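Local coordinates for protein LINE-1 ORF1P (Homo sapiens, PDB 2W7A) that binds single-stranded RNA and DNA as a nucleic acid chaperone essential for LINE-1 retrotransposition, this chain being its central RNA recognition motif domain, at residues D15-T20 with I48-Q53; L26-Q31 with T89-P94; V67-T70 with M74-K77; K85-V88 with K93-R96. One frame throughout, in Å; residues are numbered along the deposited sequence.

Contact 1: D15-T20 with I48-Q53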
loop_
_atom_site.group_PDB
_atom_site.type_symbol
_atom_site.label_atom_id
_atom_site.label_comp_id
_atom_site.label_asym_id
_atom_site.label_seq_id
_atom_site.Cartn_x
_atom_site.Cartn_y
_atom_site.Cartn_z
ATOM N N ASP A 15 12.725 10.587 5.617
ATOM C CA ASP A 15 13.754 11.225 4.785
ATOM C C ASP A 15 14.683 10.232 4.103
ATOM O O ASP A 15 15.490 10.623 3.242
ATOM C CB ASP A 15 14.583 12.231 5.604
ATOM C CG ASP A 15 13.798 13.443 6.091
ATOM O OD1 ASP A 15 12.817 13.821 5.462
ATOM O OD2 ASP A 15 14.205 14.026 7.129
ATOM N N VAL A 16 14.639 8.973 4.501
ATOM C CA VAL A 16 15.517 7.963 3.937
ATOM C C VAL A 16 14.749 6.907 3.149
ATOM O O VAL A 16 15.319 5.906 2.714
ATOM C CB VAL A 16 16.477 7.337 5.013
ATOM C CG1 VAL A 16 17.283 8.454 5.698
ATOM C CG2 VAL A 16 15.683 6.494 6.044
ATOM N N GLU A 17 13.467 7.167 2.871
ATOM C CA GLU A 17 12.689 6.266 2.072
ATOM C C GLU A 17 13.203 6.290 0.653
ATOM O O GLU A 17 13.630 7.314 0.147
ATOM C CB GLU A 17 11.203 6.656 2.121
ATOM C CG GLU A 17 10.223 5.762 1.357
ATOM C CD GLU A 17 8.770 6.150 1.666
ATOM O OE1 GLU A 17 8.259 5.651 2.715
ATOM O OE2 GLU A 17 8.187 6.963 0.935
ATOM N N ASN A 18 13.219 5.141 0.020
ATOM C CA ASN A 18 13.634 4.992 -1.354
ATOM C C ASN A 18 12.785 3.873 -1.957
ATOM O O ASN A 18 11.909 3.287 -1.286
ATOM C CB ASN A 18 15.150 4.742 -1.468
ATOM C CG ASN A 18 15.589 3.516 -0.722
ATOM O OD1 ASN A 18 14.894 2.487 -0.740
ATOM N ND2 ASN A 18 16.730 3.593 -0.053
ATOM N N GLY A 19 12.996 3.591 -3.244
ATOM C CA GLY A 19 12.122 2.639 -3.959
ATOM C C GLY A 19 12.173 1.231 -3.382
ATOM O O GLY A 19 11.139 0.502 -3.292
ATOM N N THR A 20 13.367 0.825 -2.983
ATOM C CA THR A 20 13.587 -0.477 -2.368
ATOM C C THR A 20 12.818 -0.571 -1.063
ATOM O O THR A 20 12.175 -1.590 -0.770
ATOM C CB THR A 20 15.095 -0.753 -2.126
ATOM O OG1 THR A 20 15.756 -0.766 -3.388
ATOM C CG2 THR A 20 15.303 -2.123 -1.472
ATOM N N ILE A 48 5.013 1.571 -7.217
ATOM C CA ILE A 48 4.700 1.987 -5.832
ATOM C C ILE A 48 5.292 3.388 -5.661
ATOM O O ILE A 48 6.504 3.521 -5.724
ATOM C CB ILE A 48 5.377 1.116 -4.694
ATOM C CG1 ILE A 48 5.051 -0.365 -4.773
ATOM C CG2 ILE A 48 4.948 1.620 -3.299
ATOM C CD1 ILE A 48 5.891 -1.201 -3.865
ATOM N N GLN A 49 4.475 4.415 -5.380
ATOM C CA GLN A 49 5.023 5.741 -5.174
ATOM C C GLN A 49 4.145 6.608 -4.286
ATOM O O GLN A 49 2.917 6.499 -4.291
ATOM C CB GLN A 49 5.220 6.502 -6.503
ATOM C CG GLN A 49 3.991 6.788 -7.250
ATOM C CD GLN A 49 4.251 6.987 -8.739
ATOM O OE1 GLN A 49 5.024 7.846 -9.113
ATOM N NE2 GLN A 49 3.597 6.189 -9.584
ATOM N N ARG A 50 4.803 7.508 -3.577
ATOM C CA ARG A 50 4.067 8.565 -2.890
ATOM C C ARG A 50 3.429 9.490 -3.892
ATOM O O ARG A 50 3.994 9.700 -4.984
ATOM C CB ARG A 50 4.968 9.363 -1.989
ATOM C CG ARG A 50 5.590 8.571 -0.872
ATOM C CD ARG A 50 4.762 8.568 0.399
ATOM N NE ARG A 50 5.427 7.777 1.414
ATOM C CZ ARG A 50 4.995 7.580 2.648
ATOM N NH1 ARG A 50 3.864 8.117 3.053
ATOM N NH2 ARG A 50 5.747 6.880 3.495
ATOM N N THR A 51 2.273 10.054 -3.528
ATOM C CA THR A 51 1.610 11.043 -4.369
ATOM C C THR A 51 1.226 12.260 -3.533
ATOM O O THR A 51 0.755 12.091 -2.443
ATOM C CB THR A 51 0.375 10.439 -5.098
ATOM O OG1 THR A 51 -0.143 11.406 -6.052
ATOM C CG2 THR A 51 -0.705 10.037 -4.142
ATOM N N PRO A 52 1.450 13.490 -4.040
ATOM C CA PRO A 52 2.220 13.791 -5.213
ATOM C C PRO A 52 3.716 13.546 -5.016
ATOM O O PRO A 52 4.202 13.189 -3.928
ATOM C CB PRO A 52 1.954 15.294 -5.450
ATOM C CG PRO A 52 1.705 15.819 -4.139
ATOM C CD PRO A 52 1.071 14.708 -3.320
ATOM N N GLN A 53 4.494 13.800 -6.054
ATOM C CA GLN A 53 5.911 13.532 -6.024
ATOM C C GLN A 53 6.670 14.453 -5.099
ATOM O O GLN A 53 7.740 14.109 -4.638
ATOM C CB GLN A 53 6.460 13.600 -7.476
ATOM C CG GLN A 53 7.967 13.488 -7.596
ATOM C CD GLN A 53 8.455 13.997 -8.922
ATOM O OE1 GLN A 53 9.320 14.887 -8.977
ATOM N NE2 GLN A 53 7.864 13.484 -10.006
#
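Glu-17 and Arg-50 meet in a two-pronged salt bridge. The arginine presents its NE and NH2 side-on, and each nitrogen takes one carboxylate oxygen. Arg-50 NH2 donates to Glu-17 OE1 at 2.9 Å with a nearly straight bond, 174° at the hydrogen. Arg-50 NE donates to Glu-17 OE2, also at 2.9 Å. Both oxygens use their syn lone pairs. The carboxylate and guanidinium planes lie only 18° apart, so the two groups form one almost flat pair. Glu-17 reaches across with CG anti to its backbone N (chi1 -178°) and an extended chain beyond. Arg-50 is folded instead. Its chain bends at chi2, and Glu-17 OE2 lies 3.5 Å from Arg-50 CG as well as being bonded to NE. The rest of the guanidinium is gripped by the backbone: NH1 bonds to the carbonyls of Val-11 and Arg-63, and NH2 also to that of Pro-12. A leucine in place of Arg-50 would probably leave the Glu-17 carboxylate without its mate and these carbonyls without their donors. Asn-18, next to Glu-17, is the N-cap of helix 19-33. The bridge fastens the loop leading into that helix to strand 45-51, an outermost strand of the sheet, within an RNA recognition motif fold whose helices pack on one face of an antiparallel sheet.

Contact 2: L26-Q31 with T89-P94; sequences LQDIIQ and TLKGKP
Asp-28 and Ile-29 of helix 19-33 face Leu-90 and Lys-91 at the beta hairpin of strands 88-90 and 93-99. Two unlike pairs lie next to each other. In the polar pair, Asp-28 and Lys-91 slant across one another, and the ammonium comes up to one carboxylate oxygen. Lys-91 NZ stands 3.0 Å from Asp-28 OD2, a salt bridge whose hydrogen bond is weak. Asp-28 OD1 is farther off, at 4.0 Å from the same NZ. The lysine chain bends at chi2 (-54°) and then runs out straight, which carries NZ back to the helix.

In the apolar pair, Ile-29 and Leu-90 cross at about a right angle. Leu-90 CD1 is the branch that touches. It lies 4.0 Å from Ile-29 CG1 and 4.0 Å from Asp-28 CB, so one methyl serves both helix residues. Leu-90 CG is anti to the backbone N (chi1 171°), and this brings its end nearer the helix than its CB.

Lys-91 is in a type I' turn from Leu-90 to Lys-93. Glu-32, one turn on from Asp-28, accepts the backbone N-H groups of Lys-91 and Gly-92. An alanine in place of Asp-28 would probably leave the Lys-91 ammonium without its charge partner here and free to turn toward solvent. The chemistry is thus divided: apolar contact beside the buried Ile-29, and an ion pair with a weak hydrogen bond at the more exposed margin.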
loop_
_atom_site.group_PDB
_atom_site.type_symbol
_atom_site.label_atom_id
_atom_site.label_comp_id
_atom_site.label_asym_id
_atom_site.label_seq_id
_atom_site.Cartn_x
_atom_site.Cartn_y
_atom_site.Cartn_z
ATOM N N LEU A 26 5.497 -2.807 1.105
ATOM C CA LEU A 26 4.317 -3.503 0.590
ATOM C C LEU A 26 4.388 -4.994 0.922
ATOM O O LEU A 26 3.382 -5.596 1.352
ATOM C CB LEU A 26 4.125 -3.285 -0.926
ATOM C CG LEU A 26 2.733 -2.844 -1.389
ATOM C CD1 LEU A 26 1.662 -3.881 -1.157
ATOM C CD2 LEU A 26 2.334 -1.532 -0.709
ATOM N N GLN A 27 5.568 -5.570 0.753
ATOM C CA GLN A 27 5.707 -6.978 1.105
ATOM C C GLN A 27 5.490 -7.186 2.607
ATOM O O GLN A 27 4.863 -8.167 2.997
ATOM C CB GLN A 27 7.030 -7.534 0.613
ATOM C CG GLN A 27 7.249 -9.018 0.952
ATOM C CD GLN A 27 6.339 -9.966 0.195
ATOM O OE1 GLN A 27 5.701 -9.579 -0.800
ATOM N NE2 GLN A 27 6.249 -11.224 0.680
ATOM N N ASP A 28 5.937 -6.252 3.424
ATOM C CA ASP A 28 5.730 -6.316 4.890
ATOM C C ASP A 28 4.221 -6.273 5.192
ATOM O O ASP A 28 3.741 -7.025 6.032
ATOM C CB ASP A 28 6.501 -5.224 5.637
ATOM C CG ASP A 28 8.001 -5.466 5.667
ATOM O OD1 ASP A 28 8.464 -6.578 5.346
ATOM O OD2 ASP A 28 8.708 -4.491 6.016
ATOM N N ILE A 29 3.477 -5.472 4.436
ATOM C CA ILE A 29 2.047 -5.357 4.669
ATOM C C ILE A 29 1.344 -6.668 4.315
ATOM O O ILE A 29 0.494 -7.173 5.063
ATOM C CB ILE A 29 1.406 -4.161 3.896
ATOM C CG1 ILE A 29 1.911 -2.868 4.556
ATOM C CG2 ILE A 29 -0.103 -4.234 3.911
ATOM C CD1 ILE A 29 1.644 -1.600 3.665
ATOM N N ILE A 30 1.748 -7.255 3.218
ATOM C CA ILE A 30 1.140 -8.503 2.801
ATOM C C ILE A 30 1.448 -9.618 3.826
ATOM O O ILE A 30 0.579 -10.390 4.251
ATOM C CB ILE A 30 1.624 -8.890 1.393
ATOM C CG1 ILE A 30 1.124 -7.890 0.362
ATOM C CG2 ILE A 30 1.196 -10.309 1.058
ATOM C CD1 ILE A 30 1.767 -8.025 -0.994
ATOM N N GLN A 31 2.698 -9.708 4.241
ATOM C CA GLN A 31 3.097 -10.745 5.190
ATOM C C GLN A 31 2.498 -10.557 6.573
ATOM O O GLN A 31 2.211 -11.556 7.252
ATOM C CB GLN A 31 4.616 -10.812 5.260
ATOM C CG GLN A 31 5.237 -11.264 3.944
ATOM C CD GLN A 31 6.784 -11.399 3.978
ATOM O OE1 GLN A 31 7.342 -11.892 2.973
ATOM N NE2 GLN A 31 7.433 -11.018 5.031
ATOM N N THR A 89 -2.356 -3.658 9.684
ATOM C CA THR A 89 -1.217 -3.037 10.361
ATOM C C THR A 89 0.097 -3.125 9.610
ATOM O O THR A 89 0.308 -4.006 8.779
ATOM C CB THR A 89 -1.051 -3.547 11.783
ATOM O OG1 THR A 89 -0.816 -4.932 11.719
ATOM C CG2 THR A 89 -2.280 -3.322 12.659
ATOM N N LEU A 90 0.987 -2.190 9.916
ATOM C CA LEU A 90 2.334 -2.159 9.399
ATOM C C LEU A 90 3.174 -1.914 10.633
ATOM O O LEU A 90 3.020 -0.869 11.277
ATOM C CB LEU A 90 2.524 -1.071 8.363
ATOM C CG LEU A 90 4.006 -0.884 7.973
ATOM C CD1 LEU A 90 4.653 -2.117 7.330
ATOM C CD2 LEU A 90 4.119 0.382 7.067
ATOM N N LYS A 91 4.021 -2.882 10.995
ATOM C CA LYS A 91 4.753 -2.884 12.276
ATOM C C LYS A 91 3.842 -2.580 13.480
ATOM O O LYS A 91 4.198 -1.830 14.410
ATOM C CB LYS A 91 5.952 -1.933 12.245
ATOM C CG LYS A 91 6.859 -2.046 11.007
ATOM C CD LYS A 91 7.360 -3.443 10.741
ATOM C CE LYS A 91 7.885 -3.600 9.300
ATOM N NZ LYS A 91 8.277 -5.002 8.968
ATOM N N GLY A 92 2.661 -3.190 13.451
ATOM C CA GLY A 92 1.700 -3.105 14.539
ATOM C C GLY A 92 0.919 -1.796 14.596
ATOM O O GLY A 92 0.083 -1.630 15.489
ATOM N N LYS A 93 1.171 -0.881 13.662
ATOM C CA LYS A 93 0.435 0.401 13.602
ATOM C C LYS A 93 -0.597 0.351 12.484
ATOM O O LYS A 93 -0.320 -0.204 11.424
ATOM C CB LYS A 93 1.371 1.554 13.319
ATOM C CG LYS A 93 2.456 1.754 14.305
ATOM C CD LYS A 93 1.982 2.304 15.602
ATOM C CE LYS A 93 3.160 2.821 16.446
ATOM N NZ LYS A 93 4.064 1.715 16.829
ATOM N N PRO A 94 -1.794 0.905 12.718
ATOM C CA PRO A 94 -2.854 0.824 11.703
ATOM C C PRO A 94 -2.544 1.593 10.424
ATOM O O PRO A 94 -2.067 2.742 10.464
ATOM C CB PRO A 94 -4.117 1.342 12.445
ATOM C CG PRO A 94 -3.578 2.192 13.564
ATOM C CD PRO A 94 -2.260 1.545 13.961
#

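Contact 3: V67-T70 with M74-K77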
loop_
_atom_site.group_PDB
_atom_site.type_symbol
_atom_site.label_atom_id
_atom_site.label_comp_id
_atom_site.label_asym_id
_atom_site.label_seq_id
_atom_site.Cartn_x
_atom_site.Cartn_y
_atom_site.Cartn_z
ATOM N N VAL A 67 -0.341 2.262 -5.154
ATOM C CA VAL A 67 0.157 0.955 -5.504
ATOM C C VAL A 67 -0.615 0.487 -6.752
ATOM O O VAL A 67 -1.847 0.369 -6.740
ATOM C CB VAL A 67 -0.001 -0.007 -4.328
ATOM C CG1 VAL A 67 0.567 -1.412 -4.698
ATOM C CG2 VAL A 67 0.594 0.573 -3.053
ATOM N N ARG A 68 0.111 0.267 -7.855
ATOM C CA ARG A 68 -0.551 -0.151 -9.114
ATOM C C ARG A 68 -0.266 -1.643 -9.298
ATOM O O ARG A 68 0.861 -2.075 -9.318
ATOM C CB ARG A 68 -0.022 0.643 -10.301
ATOM C CG ARG A 68 -0.713 0.285 -11.626
ATOM C CD ARG A 68 -0.346 1.282 -12.725
ATOM N NE ARG A 68 -1.094 1.066 -13.951
ATOM C CZ ARG A 68 -0.780 1.603 -15.130
ATOM N NH1 ARG A 68 0.275 2.406 -15.252
ATOM N NH2 ARG A 68 -1.528 1.333 -16.196
ATOM N N PHE A 69 -1.340 -2.421 -9.365
ATOM C CA PHE A 69 -1.272 -3.850 -9.508
ATOM C C PHE A 69 -1.300 -4.216 -10.980
ATOM O O PHE A 69 -1.903 -3.500 -11.788
ATOM C CB PHE A 69 -2.458 -4.496 -8.804
ATOM C CG PHE A 69 -2.358 -4.485 -7.327
ATOM C CD1 PHE A 69 -2.638 -3.360 -6.603
ATOM C CD2 PHE A 69 -2.006 -5.612 -6.642
ATOM C CE1 PHE A 69 -2.556 -3.356 -5.227
ATOM C CE2 PHE A 69 -1.924 -5.605 -5.258
ATOM C CZ PHE A 69 -2.169 -4.457 -4.577
ATOM N N THR A 70 -0.636 -5.313 -11.320
ATOM C CA THR A 70 -0.695 -5.832 -12.692
ATOM C C THR A 70 -2.118 -6.289 -13.023
ATOM O O THR A 70 -2.598 -6.092 -14.161
ATOM C CB THR A 70 0.306 -6.989 -12.849
ATOM O OG1 THR A 70 1.631 -6.505 -12.510
ATOM C CG2 THR A 70 0.282 -7.587 -14.244
HETATM N N MSE A 74 -6.542 -8.631 -8.555
HETATM C CA MSE A 74 -5.746 -8.740 -7.370
HETATM C C MSE A 74 -5.859 -7.474 -6.540
HETATM O O MSE A 74 -5.967 -7.537 -5.280
HETATM C CB MSE A 74 -4.299 -9.008 -7.731
HETATM C CG MSE A 74 -3.394 -9.001 -6.564
HETATM SE SE MSE A 74 -3.794 -10.358 -5.152
HETATM C CE MSE A 74 -3.347 -11.872 -6.186
ATOM N N LYS A 75 -5.863 -6.324 -7.182
ATOM C CA LYS A 75 -6.200 -5.089 -6.458
ATOM C C LYS A 75 -7.489 -5.271 -5.628
ATOM O O LYS A 75 -7.556 -4.918 -4.456
ATOM C CB LYS A 75 -6.357 -3.910 -7.387
ATOM C CG LYS A 75 -6.602 -2.684 -6.750
ATOM C CD LYS A 75 -7.380 -1.851 -7.518
ATOM C CE LYS A 75 -8.816 -2.169 -7.260
ATOM N NZ LYS A 75 -9.582 -0.954 -6.944
ATOM N N GLU A 76 -8.520 -5.792 -6.274
ATOM C CA GLU A 76 -9.833 -5.881 -5.636
ATOM C C GLU A 76 -9.805 -6.907 -4.515
ATOM O O GLU A 76 -10.482 -6.725 -3.496
ATOM C CB GLU A 76 -10.903 -6.240 -6.691
ATOM C CG GLU A 76 -11.127 -5.108 -7.677
ATOM C CD GLU A 76 -12.206 -5.313 -8.663
ATOM O OE1 GLU A 76 -12.983 -6.275 -8.490
ATOM O OE2 GLU A 76 -12.215 -4.535 -9.667
ATOM N N LYS A 77 -9.106 -7.994 -4.731
ATOM C CA LYS A 77 -8.959 -9.009 -3.672
ATOM C C LYS A 77 -8.320 -8.405 -2.436
ATOM O O LYS A 77 -8.784 -8.662 -1.284
ATOM C CB LYS A 77 -8.112 -10.164 -4.181
ATOM C CG LYS A 77 -8.017 -11.395 -3.275
ATOM C CD LYS A 77 -7.186 -12.518 -3.978
ATOM C CE LYS A 77 -7.640 -12.862 -5.383
ATOM N NZ LYS A 77 -6.831 -12.203 -6.466
#
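The Phe-69 ring has one face covered by Lys-75, whose backbone and CB lie across it. Lys-75 CA makes a CH-pi contact, 4.0 Å from the ring centroid and 13° off the ring normal. Lys-75 N lies over the same face. Lys-75 CB comes down at the CD1 side, 3.8 Å from Phe-69 CD1. The opposite ortho position meets Met-74, a selenomethionine: its CG lies 3.7 Å from Phe-69 CD2. Both residues, from the first turn of helix 72-85, approach from the same side of the ring plane, Lys-75 over the face and toward CD1, Met-74 obliquely at the CD2 side.

Phe-69 holds CG anti to its carbonyl carbon (chi1 -74°), which turns the ring from the strand to the helix. Both helix side chains lead away at their ends. The Met-74 chain bends at chi2 and chi3, and only its CG touches the ring. Lys-75 gives its first carbons to the phenyl, while the end of its chain leads away from the ring. Ile-45, Leu-6 and Val-43 also touch the Phe-69 side chain.

The side-chain contact is apolar, with a CH-pi contact and the backbone N of Lys-75 over the same face. A lysine takes part here through its backbone and aliphatic stem, so its charge need not enter the core between sheet and helix.

Contact 4: K85-V88 with K93-R96; sequences KGRV and KPIR
Arg-87 and Val-88 meet Pro-94 and Ile-95 at the edge of the antiparallel sheet of this RNA recognition motif, where the hairpin strands 88-90 and 93-99 pair. The Val-88 side chain shows how they fit. Its CB lies 3.9 Å from the carbonyl oxygen of Ile-95. Its CG1, anti to the backbone N (chi1 179°), meets Ile-95 CG1 at 4.0 Å and also approaches Ile-95 CD1. Both side chains point to the sheet face covered by helix 19-33, where Ile-95 touches Ile-29 and Val-88 touches Asn-33. Ile-95 holds CG1 between its own backbone N and carbonyl carbon (chi1 54°), and this CG1 comes near the carbonyl oxygen of Val-88.

Arg-87 reaches out extended from CG to NE, and its guanidinium lies against the Pro-94 ring. NH2 meets Pro-94 CD at 3.7 Å, and NH1 meets Pro-94 CG and CB, with CB over one face of the flat group. This is contact of a charged group with the CB, CG and CD methylenes of the proline ring, at the exposed side of the contact.

The backbone supplies the polar links. Ile-95 N donates to Val-88 O at 2.9 Å, and Pro-94 CA makes a CA-H...O contact to the same oxygen. On the other side of the pair a water takes the place of a direct bond: it accepts from Val-88 N and donates to Ile-95 O at 2.7 Å.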
loop_
_atom_site.group_PDB
_atom_site.type_symbol
_atom_site.label_atom_id
_atom_site.label_comp_id
_atom_site.label_asym_id
_atom_site.label_seq_id
_atom_site.Cartn_x
_atom_site.Cartn_y
_atom_site.Cartn_z
ATOM N N LYS A 85 -11.116 -7.790 7.056
ATOM C CA LYS A 85 -10.207 -7.975 8.209
ATOM C C LYS A 85 -10.417 -6.864 9.231
ATOM O O LYS A 85 -10.361 -7.094 10.457
ATOM C CB LYS A 85 -8.739 -8.022 7.751
ATOM C CG LYS A 85 -7.755 -8.328 8.878
ATOM C CD LYS A 85 -6.306 -8.287 8.362
ATOM C CE LYS A 85 -5.289 -8.743 9.347
ATOM N NZ LYS A 85 -5.288 -10.217 9.479
ATOM N N GLY A 86 -10.658 -5.653 8.723
ATOM C CA GLY A 86 -10.874 -4.504 9.582
ATOM C C GLY A 86 -9.570 -3.756 9.817
ATOM O O GLY A 86 -9.127 -2.942 8.986
ATOM N N ARG A 87 -8.934 -4.001 10.925
ATOM C CA ARG A 87 -7.677 -3.396 11.267
ATOM C C ARG A 87 -6.525 -4.087 10.510
ATOM O O ARG A 87 -6.334 -5.304 10.608
ATOM C CB ARG A 87 -7.479 -3.521 12.761
ATOM C CG ARG A 87 -6.195 -2.894 13.286
ATOM C CD ARG A 87 -6.152 -2.969 14.858
ATOM N NE ARG A 87 -4.918 -2.446 15.479
ATOM C CZ ARG A 87 -4.706 -1.203 15.892
ATOM N NH1 ARG A 87 -5.582 -0.221 15.715
ATOM N NH2 ARG A 87 -3.563 -0.924 16.440
ATOM N N VAL A 88 -5.808 -3.273 9.736
ATOM C CA VAL A 88 -4.667 -3.708 8.934
ATOM C C VAL A 88 -3.461 -2.959 9.441
ATOM O O VAL A 88 -3.580 -1.765 9.699
ATOM C CB VAL A 88 -4.906 -3.356 7.456
ATOM C CG1 VAL A 88 -3.707 -3.768 6.586
ATOM C CG2 VAL A 88 -6.217 -4.059 6.897
ATOM N N LYS A 93 1.171 -0.881 13.662
ATOM C CA LYS A 93 0.435 0.401 13.602
ATOM C C LYS A 93 -0.597 0.351 12.484
ATOM O O LYS A 93 -0.320 -0.204 11.424
ATOM C CB LYS A 93 1.371 1.554 13.319
ATOM C CG LYS A 93 2.456 1.754 14.305
ATOM C CD LYS A 93 1.982 2.304 15.602
ATOM C CE LYS A 93 3.160 2.821 16.446
ATOM N NZ LYS A 93 4.064 1.715 16.829
ATOM N N PRO A 94 -1.794 0.905 12.718
ATOM C CA PRO A 94 -2.854 0.824 11.703
ATOM C C PRO A 94 -2.544 1.593 10.424
ATOM O O PRO A 94 -2.067 2.742 10.464
ATOM C CB PRO A 94 -4.117 1.342 12.445
ATOM C CG PRO A 94 -3.578 2.192 13.564
ATOM C CD PRO A 94 -2.260 1.545 13.961
ATOM N N ILE A 95 -2.830 0.956 9.286
ATOM C CA ILE A 95 -2.806 1.586 7.998
ATOM C C ILE A 95 -4.145 1.351 7.312
ATOM O O ILE A 95 -4.908 0.493 7.770
ATOM C CB ILE A 95 -1.621 1.108 7.095
ATOM C CG1 ILE A 95 -1.629 -0.407 6.978
ATOM C CG2 ILE A 95 -0.292 1.616 7.740
ATOM C CD1 ILE A 95 -0.784 -0.929 5.871
ATOM N N ARG A 96 -4.428 2.064 6.214
ATOM C CA ARG A 96 -5.631 1.818 5.453
ATOM C C ARG A 96 -5.342 1.591 3.988
ATOM O O ARG A 96 -4.439 2.216 3.433
ATOM C CB ARG A 96 -6.629 2.958 5.646
ATOM C CG ARG A 96 -7.313 2.917 7.027
ATOM C CD ARG A 96 -8.478 3.880 7.092
ATOM N NE ARG A 96 -9.540 3.528 6.160
ATOM C CZ ARG A 96 -10.029 4.323 5.215
ATOM N NH1 ARG A 96 -9.561 5.556 5.034
ATOM N NH2 ARG A 96 -11.002 3.867 4.433
HETATM O O HOH W 1 -6.464 -0.367 9.758
#

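How the contacts relate
All four contacts lie in one RNA recognition motif domain and reach the same antiparallel sheet. Contacts 1 and 2 both use helix 19-33; their segments alternate along the chain, and they touch where Ile-48 packs on Leu-26. Contact 1 closes before contacts 3 and 4 open. Contact 3 is nested inside the loop closed by contact 2, and the two touch where Leu-26 packs on Val-67. Contacts 2 and 4 share Lys-93 and Pro-94, with centres about 8 Å apart. Contacts 1 and 4 are about 21 Å apart between centres, on opposite sides of the chain's centre. Together they join both outermost strands, 45-51 and 88-90, and helices 19-33 and 72-85 into one compact domain.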